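Local coordinates for protein deseasin MCP-01 (Pseudoalteromonas sp., PDB 3VV3) that probably hydrolyses peptide bonds in collagen and other proteins as a calcium-binding serine protease of the subtilisin family, at residues R8-G14 with P250-L255; D43-I49 with N165-N171; A192-F196 with T292-K296; R231-S235 with N306-K312; Q239-T243 with G311-A315. All coordinates share one frame; numbering follows the deposited sequence.

Contact 1: R8-G14 with P250-L255; sequences RFDDLWG and PGSGIL
In this subtilisin-fold catalytic domain the N-terminal arm, with its short 3-10 turn, is laid against the link between edge strand 247-250 of the central parallel sheet and the antiparallel hairpin of strands 254-258 and 262-266. Trp13 and Leu255 carry the contact. The indole N-H of Trp13 reaches two successive carbonyls: NE1 lies 2.9 Å from Ser252 O, an oxygen at the ring edge and in the ring plane, approached nearly along its C=O bond, and makes a weaker, longer bond to Gly253 O. Both angles at the hydrogen are 135°, as expected of an N-H shared between two acceptors. CG of Trp13 sits between its own N and carbonyl carbon (chi1 69°), which sends the benzene part of the ring to Pro250, where CH2 is 3.4 Å from Pro250 CB. Ile254 CD1 also touches the indole obliquely, near NE1 and CZ2. At the other end, Leu255 CD2 rests over one face of the Arg8 guanidinium, 3.4 Å from NH2 of Arg8. That group is held by a salt bridge within the arm: Arg8 NE donates almost straight to Asp11 OD2 at 2.9 Å, the oxygen lying in the guanidinium plane. Pro250 and Ile254 turn their other surfaces to helix 269-284. Between the two ends a water joins the backbones, giving its hydrogens to Asp11 O and Gly253 O while accepting from Leu255 N at 3.0 Å.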
# COMPACT_ATOMS: atom_id res chain seq x y z
N ARG A 8 22.26 2.92 -7.20
CA ARG A 8 20.88 3.27 -7.55
C ARG A 8 20.57 4.74 -7.29
O ARG A 8 19.41 5.15 -7.34
CB ARG A 8 19.89 2.39 -6.76
CG ARG A 8 20.02 0.88 -7.01
CD ARG A 8 19.71 0.50 -8.45
NE ARG A 8 18.33 0.79 -8.86
CZ ARG A 8 17.29 -0.02 -8.68
NH1 ARG A 8 17.46 -1.20 -8.09
NH2 ARG A 8 16.08 0.34 -9.10
N PHE A 9 21.60 5.53 -7.02
CA PHE A 9 21.37 6.93 -6.68
C PHE A 9 20.50 7.69 -7.67
O PHE A 9 19.66 8.48 -7.26
CB PHE A 9 22.67 7.73 -6.50
CG PHE A 9 22.42 9.14 -6.06
CD1 PHE A 9 22.11 9.41 -4.73
CD2 PHE A 9 22.42 10.19 -6.97
CE1 PHE A 9 21.84 10.70 -4.32
CE2 PHE A 9 22.16 11.48 -6.55
CZ PHE A 9 21.86 11.74 -5.22
N ASP A 10 20.71 7.47 -8.96
CA ASP A 10 20.01 8.25 -9.98
C ASP A 10 18.50 8.00 -10.02
O ASP A 10 17.76 8.78 -10.62
CB ASP A 10 20.63 8.01 -11.37
CG ASP A 10 22.00 8.64 -11.52
OD1 ASP A 10 22.38 9.47 -10.66
OD2 ASP A 10 22.70 8.32 -12.51
N ASP A 11 18.05 6.92 -9.39
CA ASP A 11 16.62 6.61 -9.32
C ASP A 11 15.93 7.39 -8.20
O ASP A 11 14.70 7.42 -8.11
CB ASP A 11 16.40 5.11 -9.13
CG ASP A 11 16.80 4.30 -10.34
OD1 ASP A 11 16.56 4.78 -11.47
OD2 ASP A 11 17.36 3.20 -10.18
N LEU A 12 16.74 8.00 -7.33
CA LEU A 12 16.23 8.73 -6.17
C LEU A 12 15.90 10.18 -6.50
O LEU A 12 16.58 11.11 -6.05
CB LEU A 12 17.24 8.66 -5.02
CG LEU A 12 17.57 7.22 -4.59
CD1 LEU A 12 18.69 7.20 -3.54
CD2 LEU A 12 16.32 6.48 -4.08
N TRP A 13 14.84 10.40 -7.27
CA TRP A 13 14.52 11.75 -7.72
C TRP A 13 14.21 12.68 -6.54
O TRP A 13 14.49 13.88 -6.58
CB TRP A 13 13.35 11.71 -8.72
CG TRP A 13 12.05 11.34 -8.07
CD1 TRP A 13 11.47 10.11 -8.00
CD2 TRP A 13 11.17 12.23 -7.38
NE1 TRP A 13 10.28 10.18 -7.32
CE2 TRP A 13 10.07 11.48 -6.92
CE3 TRP A 13 11.21 13.61 -7.10
CZ2 TRP A 13 9.02 12.04 -6.20
CZ3 TRP A 13 10.16 14.17 -6.39
CH2 TRP A 13 9.09 13.38 -5.95
N GLY A 14 13.63 12.13 -5.48
CA GLY A 14 13.28 12.93 -4.32
C GLY A 14 14.48 13.61 -3.68
O GLY A 14 14.36 14.69 -3.11
N PRO A 250 8.53 14.36 -1.10
CA PRO A 250 8.42 13.34 -2.16
C PRO A 250 7.87 11.99 -1.66
O PRO A 250 8.42 11.38 -0.73
CB PRO A 250 9.86 13.19 -2.65
CG PRO A 250 10.47 14.52 -2.39
CD PRO A 250 9.88 14.96 -1.07
N GLY A 251 6.80 11.53 -2.30
CA GLY A 251 6.22 10.24 -1.96
C GLY A 251 5.76 9.42 -3.15
O GLY A 251 5.29 8.30 -2.98
N SER A 252 5.87 9.98 -4.36
CA SER A 252 5.47 9.27 -5.58
C SER A 252 6.66 8.56 -6.22
O SER A 252 7.61 9.21 -6.66
CB SER A 252 4.87 10.24 -6.60
OG SER A 252 3.65 10.80 -6.14
N GLY A 253 6.59 7.23 -6.28
CA GLY A 253 7.63 6.45 -6.94
C GLY A 253 8.96 6.53 -6.23
O GLY A 253 9.97 6.97 -6.81
N ILE A 254 8.98 6.11 -4.97
CA ILE A 254 10.20 6.18 -4.16
C ILE A 254 10.87 4.81 -4.06
O ILE A 254 10.30 3.85 -3.54
CB ILE A 254 9.90 6.72 -2.74
CG1 ILE A 254 9.18 8.08 -2.81
CG2 ILE A 254 11.20 6.80 -1.91
CD1 ILE A 254 9.91 9.16 -3.59
N LEU A 255 12.10 4.72 -4.58
CA LEU A 255 12.89 3.51 -4.48
C LEU A 255 13.58 3.46 -3.12
O LEU A 255 14.17 4.44 -2.69
CB LEU A 255 13.95 3.49 -5.59
CG LEU A 255 14.91 2.30 -5.59
CD1 LEU A 255 14.18 1.01 -5.94
CD2 LEU A 255 16.07 2.55 -6.54
O HOH W 1 12.79 7.15 -6.19

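Contact 2: D43-I49 with N165-N171; sequences DVVVGVI and NLRVLNN
Val46 and Val168 lie side by side and point the same way, CG1 to CG1 at 4.1 Å, on two neighbouring strands in the middle of the parallel sheet of the subtilisin fold. Both isopropyl groups are on the face where Val48 and Asn170 also point; there Val46 and Asn170 meet helix 269-284, and Val48 meets helix 105-114. On the other face the packing is crosswise: Val45 and Leu166 meet at about a right angle, their CB atoms 4.0 Å apart, and Leu166 continues to Met156 of helix 146-161. With CG beside its backbone N (chi1 -66°), Leu169 brings CD2 to within 3.8 Å of Gly47 CA, packing closely against that bare carbon. Gly47 is held through both its N and its O: N donates to Val168 O, and Asn170 N donates to Gly47 O at 2.8 Å with 173° at the hydrogen. Ile49 N extends the pairing to Asn170 O. Nearer the start of the strands the pairing opens, and a water spans the gap, donating to Val45 O and accepting from Arg167 N. Before it Val45 N still donates to Asn165 O, and the Asn165 side chain adds a bond: ND2 donates to Asp43 O at 3.0 Å, the acceptor near the amide plane but the donor standing 44° out of the carbonyl plane.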
# COMPACT_ATOMS: atom_id res chain seq x y z
N ASP A 43 25.02 9.32 16.05
CA ASP A 43 24.58 9.75 17.38
C ASP A 43 23.14 10.25 17.41
O ASP A 43 22.55 10.39 18.48
CB ASP A 43 25.50 10.83 17.93
CG ASP A 43 26.74 10.25 18.58
OD1 ASP A 43 26.77 9.02 18.83
OD2 ASP A 43 27.67 11.02 18.86
N VAL A 44 22.58 10.52 16.23
CA VAL A 44 21.17 10.90 16.13
C VAL A 44 20.33 9.64 15.93
O VAL A 44 20.60 8.85 15.04
CB VAL A 44 20.93 11.86 14.94
CG1 VAL A 44 19.44 12.16 14.77
CG2 VAL A 44 21.70 13.15 15.14
N VAL A 45 19.32 9.45 16.78
CA VAL A 45 18.54 8.22 16.74
C VAL A 45 17.13 8.52 16.25
O VAL A 45 16.49 9.45 16.72
CB VAL A 45 18.49 7.55 18.13
CG1 VAL A 45 17.80 6.21 18.04
CG2 VAL A 45 19.91 7.40 18.68
N VAL A 46 16.67 7.74 15.28
CA VAL A 46 15.31 7.89 14.77
C VAL A 46 14.54 6.60 14.99
O VAL A 46 15.02 5.51 14.68
CB VAL A 46 15.32 8.19 13.25
CG1 VAL A 46 13.89 8.33 12.74
CG2 VAL A 46 16.10 9.46 12.96
N GLY A 47 13.33 6.71 15.53
CA GLY A 47 12.50 5.54 15.73
C GLY A 47 11.54 5.34 14.58
O GLY A 47 10.91 6.29 14.12
N VAL A 48 11.43 4.10 14.10
CA VAL A 48 10.48 3.77 13.04
C VAL A 48 9.43 2.82 13.61
O VAL A 48 9.74 1.71 14.01
CB VAL A 48 11.18 3.12 11.82
CG1 VAL A 48 10.15 2.64 10.80
CG2 VAL A 48 12.17 4.09 11.20
N ILE A 49 8.18 3.30 13.65
CA ILE A 49 7.06 2.53 14.17
C ILE A 49 6.25 2.01 12.99
O ILE A 49 5.59 2.78 12.28
CB ILE A 49 6.20 3.40 15.12
CG1 ILE A 49 7.07 3.89 16.29
CG2 ILE A 49 4.96 2.62 15.60
CD1 ILE A 49 6.37 4.87 17.28
N ASN A 165 19.59 9.48 22.40
CA ASN A 165 19.39 10.74 21.67
C ASN A 165 18.33 10.60 20.57
O ASN A 165 18.59 10.84 19.40
CB ASN A 165 20.71 11.24 21.08
CG ASN A 165 20.60 12.64 20.52
OD1 ASN A 165 19.82 13.46 21.01
ND2 ASN A 165 21.39 12.91 19.49
N LEU A 166 17.13 10.22 20.99
CA LEU A 166 16.04 9.91 20.07
C LEU A 166 14.99 11.02 20.13
O LEU A 166 14.26 11.13 21.12
CB LEU A 166 15.43 8.57 20.48
CG LEU A 166 14.38 7.90 19.60
CD1 LEU A 166 14.16 6.49 20.13
CD2 LEU A 166 13.06 8.67 19.61
N ARG A 167 14.91 11.84 19.08
CA ARG A 167 13.99 12.97 19.06
C ARG A 167 13.09 13.01 17.84
O ARG A 167 12.40 14.01 17.61
CB ARG A 167 14.77 14.30 19.18
CG ARG A 167 15.49 14.44 20.53
CD ARG A 167 15.97 15.86 20.73
NE ARG A 167 14.86 16.80 20.59
CZ ARG A 167 15.01 18.10 20.36
NH1 ARG A 167 16.22 18.63 20.25
NH2 ARG A 167 13.93 18.87 20.22
N VAL A 168 13.10 11.94 17.05
CA VAL A 168 12.27 11.87 15.85
C VAL A 168 11.63 10.50 15.73
O VAL A 168 12.31 9.48 15.84
CB VAL A 168 13.08 12.12 14.56
CG1 VAL A 168 12.16 12.03 13.33
CG2 VAL A 168 13.79 13.48 14.60
N LEU A 169 10.31 10.48 15.53
CA LEU A 169 9.59 9.24 15.26
C LEU A 169 8.95 9.31 13.88
O LEU A 169 8.32 10.31 13.52
CB LEU A 169 8.49 9.00 16.30
CG LEU A 169 9.00 8.75 17.71
CD1 LEU A 169 7.80 8.64 18.65
CD2 LEU A 169 9.85 7.48 17.72
N ASN A 170 9.13 8.24 13.12
CA ASN A 170 8.49 8.11 11.82
C ASN A 170 7.25 7.24 11.92
O ASN A 170 7.32 6.07 12.34
CB ASN A 170 9.47 7.50 10.82
CG ASN A 170 8.89 7.43 9.43
OD1 ASN A 170 8.17 6.49 9.08
ND2 ASN A 170 9.18 8.44 8.64
N ASN A 171 6.10 7.80 11.54
CA ASN A 171 4.83 7.09 11.63
C ASN A 171 4.12 7.04 10.29
O ASN A 171 3.22 7.83 10.02
CB ASN A 171 3.94 7.74 12.69
CG ASN A 171 4.62 7.79 14.04
OD1 ASN A 171 5.28 8.78 14.39
ND2 ASN A 171 4.51 6.71 14.79
O HOH W 2 16.43 12.23 16.78

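Contact 3: A192-F196 with T292-K296; sequences ADILF and TLELK
Thr292 meets Asp193 and Leu195 through different branches, and its first torsion (chi1 -60°) sorts them: OG1 is beside the backbone N and turned to Asp193, while CG2, opposite that N, points to Ile194 and Leu195. On the other side Leu195 has CG anti to its N (chi1 179°), which extends both methyls towards helix 292-301. The hydroxyl OG1 of Thr292 comes within 3.1 Å of Asp193 C without hydrogen-bonding to that residue's carbonyl oxygen. The methyl CG2 of Thr292 lies 3.6 Å from Ile194 O and 3.8 Å from Leu195 CA, filling the angle between the helix and the strand backbone. Leu195 then splits its contacts between successive helix residues: CD1 is 3.8 Å from Lys296 CB, the two side chains at about a right angle, and CD2 is 4.0 Å from Leu295 CD2. Replacing Thr292 with a glycine would probably open a gap beside Leu195 where the methyl now packs and deprive Arg167 of a weak hydrogen-bond acceptor. Asp193, the first residue beyond helix 180-191, closes it in a Schellman motif with positive phi, and a water donating to its OD1 at 2.7 Å accepts from Thr292 N. Arg167 NE donates to Asp193 O, and the Lys296 ammonium runs on to carbonyls of Asp220 and Val222. The chemistry thus divides by position: water and Arg167 serve the polar groups at Asp193 and the start of helix 292-301, whereas the strand itself is joined to the helix by aliphatic contacts, so that this part of the interface rests on close shape rather than on bonds.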
# COMPACT_ATOMS: atom_id res chain seq x y z
N ALA A 192 8.95 14.67 26.20
CA ALA A 192 10.29 14.09 26.03
C ALA A 192 11.10 14.71 24.89
O ALA A 192 12.20 14.26 24.58
CB ALA A 192 10.20 12.57 25.85
N ASP A 193 10.53 15.74 24.26
CA ASP A 193 11.17 16.47 23.15
C ASP A 193 11.30 15.66 21.87
O ASP A 193 12.31 15.73 21.18
CB ASP A 193 12.53 17.04 23.57
CG ASP A 193 12.44 17.95 24.80
OD1 ASP A 193 11.53 18.80 24.84
OD2 ASP A 193 13.28 17.81 25.71
N ILE A 194 10.24 14.91 21.56
CA ILE A 194 10.23 14.06 20.37
C ILE A 194 9.27 14.62 19.33
O ILE A 194 8.15 15.01 19.65
CB ILE A 194 9.83 12.62 20.75
CG1 ILE A 194 10.86 12.05 21.73
CG2 ILE A 194 9.72 11.74 19.49
CD1 ILE A 194 10.48 10.67 22.28
N LEU A 195 9.72 14.65 18.08
CA LEU A 195 8.91 15.09 16.96
C LEU A 195 8.22 13.87 16.36
O LEU A 195 8.88 12.88 16.06
CB LEU A 195 9.81 15.74 15.90
CG LEU A 195 9.15 16.24 14.62
CD1 LEU A 195 8.39 17.53 14.91
CD2 LEU A 195 10.22 16.47 13.56
N PHE A 196 6.90 13.95 16.19
CA PHE A 196 6.09 12.82 15.76
C PHE A 196 5.66 13.08 14.33
O PHE A 196 4.70 13.81 14.09
CB PHE A 196 4.84 12.71 16.67
CG PHE A 196 4.01 11.45 16.46
CD1 PHE A 196 3.09 11.37 15.43
CD2 PHE A 196 4.13 10.37 17.33
CE1 PHE A 196 2.32 10.23 15.25
CE2 PHE A 196 3.37 9.22 17.16
CZ PHE A 196 2.46 9.15 16.12
N THR A 292 11.48 21.02 19.99
CA THR A 292 10.71 20.24 19.03
C THR A 292 9.90 21.14 18.12
O THR A 292 9.85 20.95 16.89
CB THR A 292 9.77 19.28 19.76
OG1 THR A 292 10.54 18.40 20.58
CG2 THR A 292 8.95 18.45 18.77
N LEU A 293 9.25 22.13 18.71
CA LEU A 293 8.44 23.08 17.95
C LEU A 293 9.30 23.90 16.98
O LEU A 293 8.88 24.19 15.86
CB LEU A 293 7.67 24.00 18.89
CG LEU A 293 6.80 25.06 18.21
CD1 LEU A 293 5.76 24.42 17.30
CD2 LEU A 293 6.13 25.95 19.25
N GLU A 294 10.49 24.29 17.41
CA GLU A 294 11.39 25.02 16.51
C GLU A 294 11.80 24.16 15.33
O GLU A 294 11.85 24.63 14.19
CB GLU A 294 12.64 25.51 17.27
CG GLU A 294 12.39 26.71 18.15
CD GLU A 294 13.57 27.05 19.04
OE1 GLU A 294 14.43 26.17 19.28
OE2 GLU A 294 13.63 28.20 19.52
N LEU A 295 12.10 22.90 15.62
CA LEU A 295 12.44 21.92 14.58
C LEU A 295 11.30 21.78 13.57
O LEU A 295 11.52 21.83 12.36
CB LEU A 295 12.75 20.57 15.22
CG LEU A 295 13.13 19.44 14.27
CD1 LEU A 295 14.31 19.85 13.40
CD2 LEU A 295 13.47 18.16 15.06
N LYS A 296 10.09 21.59 14.08
CA LYS A 296 8.92 21.42 13.24
C LYS A 296 8.73 22.64 12.35
O LYS A 296 8.56 22.51 11.14
CB LYS A 296 7.67 21.19 14.09
CG LYS A 296 6.37 21.24 13.28
CD LYS A 296 5.17 20.90 14.15
CE LYS A 296 3.85 21.24 13.47
NZ LYS A 296 2.70 20.94 14.36
O HOH W 3 11.16 20.66 22.93

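Contact 4: R231-S235 with N306-K312; sequences RDNMS and NAALNGK
Asn306 and Asp232 make the direct hydrogen bond of this contact: ND2 of Asn306 donates to Asp232 O at 3.0 Å, with 158° at the hydrogen and the oxygen close to the amide plane. Next to it Ala308 CB presses against the backbone at Met234 N, 3.4 Å away. The Met234 side chain leaves with CG anti to its N (chi1 179°) and runs outward past Leu309, SD to CD2 at 4.1 Å, until CE touches Lys312 CD at 4.0 Å. In the next shell, OD1 of Asn306 accepts from Leu309 N in its carbonyl plane, on a lone pair, which pins the amide's rotation and presents ND2 to the other loop. A serine in place of Asn306 would probably leave Asp232 O without its amide donor and the turn at Leu309 less firmly held. Two waters join the loops: one links Asp232 O to Ala308 N, the other accepts from Asn306 ND2 and weakly reaches Asp232 OD2, whose carboxylate also forms a salt bridge with Arg318. Asn306 thus forms an Asx motif at the start of the loop between strands 304-305 and 317-318, with ND2 donating to the facing surface loop of the subtilisin-like domain.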
# COMPACT_ATOMS: atom_id res chain seq x y z
N ARG A 231 7.14 16.12 -10.49
CA ARG A 231 6.85 17.40 -11.14
C ARG A 231 6.54 18.48 -10.10
O ARG A 231 6.13 19.59 -10.44
CB ARG A 231 5.68 17.27 -12.13
CG ARG A 231 5.99 16.48 -13.38
CD ARG A 231 5.97 14.97 -13.10
NE ARG A 231 4.61 14.44 -13.01
CZ ARG A 231 4.28 13.33 -12.36
NH1 ARG A 231 5.21 12.65 -11.71
NH2 ARG A 231 3.02 12.91 -12.35
N ASP A 232 6.75 18.14 -8.83
CA ASP A 232 6.38 19.01 -7.72
C ASP A 232 4.87 19.27 -7.60
O ASP A 232 4.46 20.22 -6.94
CB ASP A 232 7.18 20.33 -7.73
CG ASP A 232 8.29 20.37 -6.68
OD1 ASP A 232 8.37 19.45 -5.85
OD2 ASP A 232 9.10 21.33 -6.71
N ASN A 233 4.05 18.42 -8.23
CA ASN A 233 2.61 18.45 -7.97
C ASN A 233 2.38 17.85 -6.60
O ASN A 233 3.25 17.15 -6.08
CB ASN A 233 1.80 17.55 -8.92
CG ASN A 233 2.03 17.86 -10.40
OD1 ASN A 233 2.01 19.01 -10.83
ND2 ASN A 233 2.19 16.79 -11.19
N MET A 234 1.20 18.08 -6.03
CA MET A 234 0.78 17.21 -4.94
C MET A 234 0.41 15.88 -5.59
O MET A 234 -0.30 15.85 -6.60
CB MET A 234 -0.40 17.79 -4.17
CG MET A 234 -0.88 16.88 -3.04
SD MET A 234 -2.06 17.67 -1.92
CE MET A 234 -3.52 17.72 -2.95
N SER A 235 0.92 14.79 -5.04
CA SER A 235 0.67 13.47 -5.60
C SER A 235 -0.83 13.28 -5.73
O SER A 235 -1.57 13.67 -4.84
CB SER A 235 1.25 12.39 -4.68
OG SER A 235 2.64 12.60 -4.49
N ASN A 306 5.26 26.00 -2.75
CA ASN A 306 4.72 25.04 -3.70
C ASN A 306 3.29 25.40 -4.08
O ASN A 306 2.41 25.49 -3.23
CB ASN A 306 4.80 23.63 -3.08
CG ASN A 306 4.36 22.55 -4.04
OD1 ASN A 306 3.17 22.34 -4.24
ND2 ASN A 306 5.32 21.84 -4.62
N ALA A 307 3.07 25.64 -5.37
CA ALA A 307 1.75 26.07 -5.85
C ALA A 307 0.64 25.08 -5.50
O ALA A 307 -0.46 25.47 -5.12
CB ALA A 307 1.79 26.33 -7.35
N ALA A 308 0.94 23.79 -5.63
CA ALA A 308 -0.05 22.75 -5.37
C ALA A 308 -0.40 22.62 -3.89
O ALA A 308 -1.55 22.33 -3.53
CB ALA A 308 0.43 21.40 -5.92
N LEU A 309 0.58 22.83 -3.02
CA LEU A 309 0.37 22.68 -1.58
C LEU A 309 -0.17 23.95 -0.93
O LEU A 309 -0.70 23.92 0.18
CB LEU A 309 1.67 22.23 -0.89
CG LEU A 309 2.21 20.88 -1.38
CD1 LEU A 309 3.65 20.69 -0.93
CD2 LEU A 309 1.33 19.73 -0.91
N ASN A 310 -0.04 25.07 -1.64
CA ASN A 310 -0.56 26.34 -1.15
C ASN A 310 -2.07 26.30 -0.98
O ASN A 310 -2.80 25.98 -1.92
CB ASN A 310 -0.16 27.48 -2.09
CG ASN A 310 -0.67 28.83 -1.61
OD1 ASN A 310 -1.69 29.33 -2.10
ND2 ASN A 310 0.02 29.41 -0.65
N GLY A 311 -2.54 26.63 0.22
CA GLY A 311 -3.96 26.63 0.51
C GLY A 311 -4.48 25.24 0.86
O GLY A 311 -5.65 25.07 1.22
N LYS A 312 -3.60 24.24 0.78
CA LYS A 312 -3.99 22.87 1.09
C LYS A 312 -3.18 22.28 2.25
O LYS A 312 -3.35 21.12 2.60
CB LYS A 312 -3.86 21.99 -0.15
CG LYS A 312 -4.77 22.42 -1.30
CD LYS A 312 -4.51 21.58 -2.53
CE LYS A 312 -5.37 22.03 -3.70
NZ LYS A 312 -6.81 21.74 -3.46
O HOH W 4 3.23 22.72 -7.56
O HOH W 5 7.94 23.25 -4.34

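Contact 5: Q239-T243 with G311-A315; sequences QWGLT and GKTVA
Trp240 and Lys312 supply the cation-pi interaction: the ammonium NZ stands 4.8 Å from the centroid of the five-membered ring, 19° off the ring normal, over the face. The lysine is extended as far as CE and then bends at its last torsion (chi4 -68°), which carries NZ over the indole. Nearer the backbone the same pair makes van der Waals contact, Trp240 CD1 to Lys312 CB at 3.8 Å, so the lysine touches the tryptophan near CD1 and covers the pyrrole ring with its charge. Among polar contacts, one backbone hydrogen bond crosses the interface, from Gly241 N to Lys312 O at 2.8 Å. A CA-H...O contact follows it, Thr313 CA lying 3.4 Å from Gly241 O. Further contacts set methyls against carbonyl oxygens: Leu242 CD1 is 3.6 Å from Gly311 O, and Val314 CG2 is 3.3 Å from Leu242 O. Thr313 turns its hydroxyl back into its own loop, to Leu309 O and Gly316 N. Both segments are irregular loops: 239-243 belongs to the connection from strand 222-228 to the edge strand 247-250, whereas residues 311-315 lie in the loop joining strands 304-305 and 317-318, with Val314 and Ala315 packing on Met300 of helix 292-301.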
# COMPACT_ATOMS: atom_id res chain seq x y z
N GLN A 239 -3.75 12.87 0.55
CA GLN A 239 -4.69 13.67 1.34
C GLN A 239 -4.02 15.01 1.65
O GLN A 239 -2.81 15.17 1.46
CB GLN A 239 -5.11 12.90 2.60
CG GLN A 239 -6.17 11.82 2.27
CD GLN A 239 -6.38 10.80 3.37
OE1 GLN A 239 -6.80 11.12 4.49
NE2 GLN A 239 -6.11 9.55 3.05
N TRP A 240 -4.81 15.99 2.07
CA TRP A 240 -4.29 17.32 2.38
C TRP A 240 -5.13 17.89 3.51
O TRP A 240 -6.02 17.21 4.02
CB TRP A 240 -4.35 18.23 1.14
CG TRP A 240 -5.76 18.51 0.68
CD1 TRP A 240 -6.56 19.55 1.07
CD2 TRP A 240 -6.54 17.73 -0.23
NE1 TRP A 240 -7.79 19.46 0.46
CE2 TRP A 240 -7.79 18.36 -0.35
CE3 TRP A 240 -6.29 16.56 -0.97
CZ2 TRP A 240 -8.80 17.85 -1.17
CZ3 TRP A 240 -7.30 16.07 -1.79
CH2 TRP A 240 -8.53 16.71 -1.88
N GLY A 241 -4.84 19.12 3.92
CA GLY A 241 -5.64 19.77 4.94
C GLY A 241 -5.06 21.12 5.30
O GLY A 241 -3.94 21.20 5.79
N LEU A 242 -5.80 22.19 5.03
CA LEU A 242 -5.30 23.55 5.28
C LEU A 242 -4.79 23.74 6.71
O LEU A 242 -3.77 24.41 6.93
CB LEU A 242 -6.39 24.59 4.95
CG LEU A 242 -6.06 26.05 5.25
CD1 LEU A 242 -4.87 26.54 4.43
CD2 LEU A 242 -7.28 26.91 4.98
N THR A 243 -5.46 23.13 7.67
CA THR A 243 -5.05 23.25 9.07
C THR A 243 -4.51 21.94 9.64
O THR A 243 -3.76 21.95 10.61
CB THR A 243 -6.19 23.78 9.97
OG1 THR A 243 -7.26 22.83 10.01
CG2 THR A 243 -6.72 25.12 9.44
N GLY A 311 -2.54 26.63 0.22
CA GLY A 311 -3.96 26.63 0.51
C GLY A 311 -4.48 25.24 0.86
O GLY A 311 -5.65 25.07 1.22
N LYS A 312 -3.60 24.24 0.78
CA LYS A 312 -3.99 22.87 1.09
C LYS A 312 -3.18 22.28 2.25
O LYS A 312 -3.35 21.12 2.60
CB LYS A 312 -3.86 21.99 -0.15
CG LYS A 312 -4.77 22.42 -1.30
CD LYS A 312 -4.51 21.58 -2.53
CE LYS A 312 -5.37 22.03 -3.70
NZ LYS A 312 -6.81 21.74 -3.46
N THR A 313 -2.31 23.10 2.82
CA THR A 313 -1.48 22.72 3.96
C THR A 313 -1.19 23.99 4.74
O THR A 313 -1.41 25.08 4.22
CB THR A 313 -0.13 22.11 3.52
OG1 THR A 313 0.58 23.02 2.66
CG2 THR A 313 -0.32 20.77 2.80
N VAL A 314 -0.70 23.86 5.97
CA VAL A 314 -0.43 25.07 6.75
C VAL A 314 0.66 25.90 6.06
O VAL A 314 0.48 27.10 5.81
CB VAL A 314 -0.01 24.76 8.21
CG1 VAL A 314 0.44 26.03 8.93
CG2 VAL A 314 -1.15 24.10 8.97
N ALA A 315 1.79 25.27 5.75
CA ALA A 315 2.96 25.99 5.27
C ALA A 315 2.97 26.21 3.76
O ALA A 315 3.61 27.14 3.27
CB ALA A 315 4.25 25.28 5.70

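From the N terminus, contact 1 closes the widest loop, bringing the opening arm to the exit of edge strand 247-250. Contact 2 nests inside that loop and pairs two central strands. Contact 3 opens after contact 2 has closed and ties the next strand, 195-199, to helix 292-301; the two touch through Arg167. Contacts 3, 4 and 5 open inside the loop of contact 1 and close beyond it, thus crossing it; contact 3 also crosses 4 and 5. Contacts 4 and 5 both start in the connection between strands 222-228 and 247-250 and end on the same stretch, sharing Gly311 and Lys312, while Met234 packs on Trp240. Ser235 and Ser252 link contact 4 to contact 1.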